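Local coordinates for protein esterase (Rhizomucor miehei CAU432, PDB 4WY8) that hydrolyses carboxylic esters as an alpha/beta-hydrolase-fold carboxylesterase, probably through a serine nucleophile carried on a tight strand-to-helix turn, at residues Glu134-Asp137 against Ala138-Val142. Numbering follows the deposited sequence.
Sequences ECLD and AVVWV
Leu136 and Val140 meet one turn apart on helix 130-143, where CD1 of Leu136 lies 4.2 Å from CG2 of Val140. Beneath this apolar touch, the amide N of Val140 donates to O of Leu136 over 2.9 Å, a nearly straight bond with an N-H...O angle of 171°. The same valine methyl, CG2, sits 3.2 Å from O of Leu136: with CG1 anti to the backbone N (chi1 169°), CG2 is set beside that N and faces the preceding turn. Val139 repeats the pattern, its CG2 being 3.4 Å from O of Cys135, which also accepts the Val139 amide. The i to i+4 series is completed by Ala138 N to Glu134 O and by Trp141 N to Asp137 O, both more bent than the Val140 bond, that of Trp141 at 150°. The CB of buried Ala138 lies 3.4 Å from O of Cys135, close against the preceding turn, where a single methyl suffices, while Trp141 brings its CB 3.3 Å from O of Asp137 and swings its indole away from that turn.

The two carboxylates find their partners outside this turn. Asp137, itself partly exposed, suits its place by a salt bridge through OD2 with NH1 of Arg60, and buried Glu134 has both carboxylate oxygens hydrogen-bonded, OE2 with OG of Ser121.

In the alpha/beta-hydrolase fold this helix packs against the central sheet: Cys135 and Val139, compact and apolar, rest on Phe87 of strand 83-87 and on Val173 of helix 165-179, the helix that begins at the probable nucleophile elbow, while Trp141 reaches Lys56 and Ile58 of strand 51-59.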
ATOM      1  N   GLU A 134     -13.794 -27.432  -0.345  1.00 19.59           N
ATOM      2  CA  GLU A 134     -12.762 -27.755  -1.335  1.00 18.45           C
ATOM      3  C   GLU A 134     -11.471 -26.961  -1.080  1.00 19.60           C
ATOM      4  O   GLU A 134     -10.362 -27.515  -1.155  1.00 13.75           O
ATOM      5  CB  GLU A 134     -13.259 -27.491  -2.759  1.00 20.49           C
ATOM      6  CG  GLU A 134     -14.324 -28.491  -3.236  1.00 23.37           C
ATOM      7  CD  GLU A 134     -15.063 -28.047  -4.500  1.00 19.69           C
ATOM      8  OE1 GLU A 134     -14.950 -26.858  -4.889  1.00 19.13           O
ATOM      9  OE2 GLU A 134     -15.762 -28.889  -5.110  1.00 26.92           O
ATOM     10  N   CYS A 135     -11.610 -25.668  -0.770  1.00 16.17           N
ATOM     11  CA  CYS A 135     -10.442 -24.802  -0.596  1.00 18.26           C
ATOM     12  C   CYS A 135      -9.634 -25.174   0.645  1.00 21.03           C
ATOM     13  O   CYS A 135      -8.378 -25.205   0.620  1.00 22.12           O
ATOM     14  CB  CYS A 135     -10.868 -23.325  -0.526  1.00 17.22           C
ATOM     15  SG  CYS A 135     -11.587 -22.702  -2.096  1.00 17.95           S
ATOM     16  N   LEU A 136     -10.358 -25.456   1.723  1.00 20.23           N
ATOM     17  CA  LEU A 136      -9.738 -25.900   2.956  1.00 18.29           C
ATOM     18  C   LEU A 136      -9.018 -27.204   2.696  1.00 17.89           C
ATOM     19  O   LEU A 136      -7.854 -27.353   3.050  1.00 15.10           O
ATOM     20  CB  LEU A 136     -10.789 -26.058   4.062  1.00 14.52           C
ATOM     21  CG  LEU A 136     -10.270 -26.639   5.377  1.00 22.74           C
ATOM     22  CD1 LEU A 136      -9.282 -25.703   6.126  1.00 17.02           C
ATOM     23  CD2 LEU A 136     -11.460 -26.979   6.263  1.00 32.38           C
ATOM     24  N   ASP A 137      -9.679 -28.124   2.008  1.00 19.29           N
ATOM     25  CA  ASP A 137      -9.034 -29.389   1.666  1.00 18.89           C
ATOM     26  C   ASP A 137      -7.753 -29.194   0.841  1.00 20.97           C
ATOM     27  O   ASP A 137      -6.774 -29.939   0.997  1.00 23.27           O
ATOM     28  CB  ASP A 137      -9.989 -30.284   0.886  1.00 19.71           C
ATOM     29  CG  ASP A 137     -10.955 -31.043   1.783  1.00 28.62           C
ATOM     30  OD1 ASP A 137     -10.753 -31.058   3.021  1.00 28.57           O
ATOM     31  OD2 ASP A 137     -11.911 -31.642   1.234  1.00 32.86           O
ATOM     32  N   ALA A 138      -7.772 -28.223  -0.063  1.00 15.83           N
ATOM     33  CA  ALA A 138      -6.584 -27.913  -0.865  1.00 19.19           C
ATOM     34  C   ALA A 138      -5.423 -27.375  -0.018  1.00 15.71           C
ATOM     35  O   ALA A 138      -4.279 -27.802  -0.177  1.00 18.81           O
ATOM     36  CB  ALA A 138      -6.935 -26.926  -1.947  1.00 18.55           C
ATOM     37  N   VAL A 139      -5.712 -26.433   0.876  1.00 20.57           N
ATOM     38  CA  VAL A 139      -4.679 -25.930   1.787  1.00 17.21           C
ATOM     39  C   VAL A 139      -4.111 -27.053   2.662  1.00 19.76           C
ATOM     40  O   VAL A 139      -2.892 -27.184   2.818  1.00 16.10           O
ATOM     41  CB  VAL A 139      -5.221 -24.808   2.698  1.00 17.54           C
ATOM     42  CG1 VAL A 139      -4.177 -24.401   3.747  1.00 15.09           C
ATOM     43  CG2 VAL A 139      -5.660 -23.598   1.868  1.00 13.40           C
ATOM     44  N   VAL A 140      -5.001 -27.873   3.221  1.00 20.41           N
ATOM     45  CA  VAL A 140      -4.592 -29.005   4.057  1.00 17.26           C
ATOM     46  C   VAL A 140      -3.703 -29.957   3.277  1.00 21.10           C
ATOM     47  O   VAL A 140      -2.712 -30.464   3.805  1.00 23.41           O
ATOM     48  CB  VAL A 140      -5.822 -29.778   4.608  1.00 23.47           C
ATOM     49  CG1 VAL A 140      -5.401 -31.110   5.240  1.00 25.87           C
ATOM     50  CG2 VAL A 140      -6.582 -28.923   5.595  1.00 13.35           C
ATOM     51  N   TRP A 141      -4.051 -30.184   2.016  1.00 19.59           N
ATOM     52  CA  TRP A 141      -3.247 -31.035   1.144  1.00 18.83           C
ATOM     53  C   TRP A 141      -1.850 -30.435   0.919  1.00 21.51           C
ATOM     54  O   TRP A 141      -0.849 -31.133   1.060  1.00 21.82           O
ATOM     55  CB  TRP A 141      -3.960 -31.259  -0.183  1.00 16.22           C
ATOM     56  CG  TRP A 141      -3.316 -32.322  -1.044  1.00 22.01           C
ATOM     57  CD1 TRP A 141      -3.653 -33.640  -1.094  1.00 22.16           C
ATOM     58  CD2 TRP A 141      -2.233 -32.148  -1.977  1.00 24.18           C
ATOM     59  NE1 TRP A 141      -2.843 -34.300  -1.981  1.00 22.54           N
ATOM     60  CE2 TRP A 141      -1.965 -33.411  -2.539  1.00 23.91           C
ATOM     61  CE3 TRP A 141      -1.458 -31.052  -2.380  1.00 22.50           C
ATOM     62  CZ2 TRP A 141      -0.961 -33.610  -3.498  1.00 23.97           C
ATOM     63  CZ3 TRP A 141      -0.460 -31.251  -3.327  1.00 22.42           C
ATOM     64  CH2 TRP A 141      -0.220 -32.521  -3.872  1.00 26.98           C
ATOM     65  N   VAL A 142      -1.785 -29.148   0.583  1.00 20.17           N
ATOM     66  CA  VAL A 142      -0.500 -28.490   0.338  1.00 19.87           C
ATOM     67  C   VAL A 142       0.395 -28.448   1.585  1.00 21.40           C
ATOM     68  O   VAL A 142       1.617 -28.629   1.482  1.00 22.42           O
ATOM     69  CB  VAL A 142      -0.683 -27.030  -0.211  1.00 21.21           C
ATOM     70  CG1 VAL A 142       0.670 -26.312  -0.342  1.00 14.66           C
ATOM     71  CG2 VAL A 142      -1.397 -27.037  -1.561  1.00 14.70           C
TER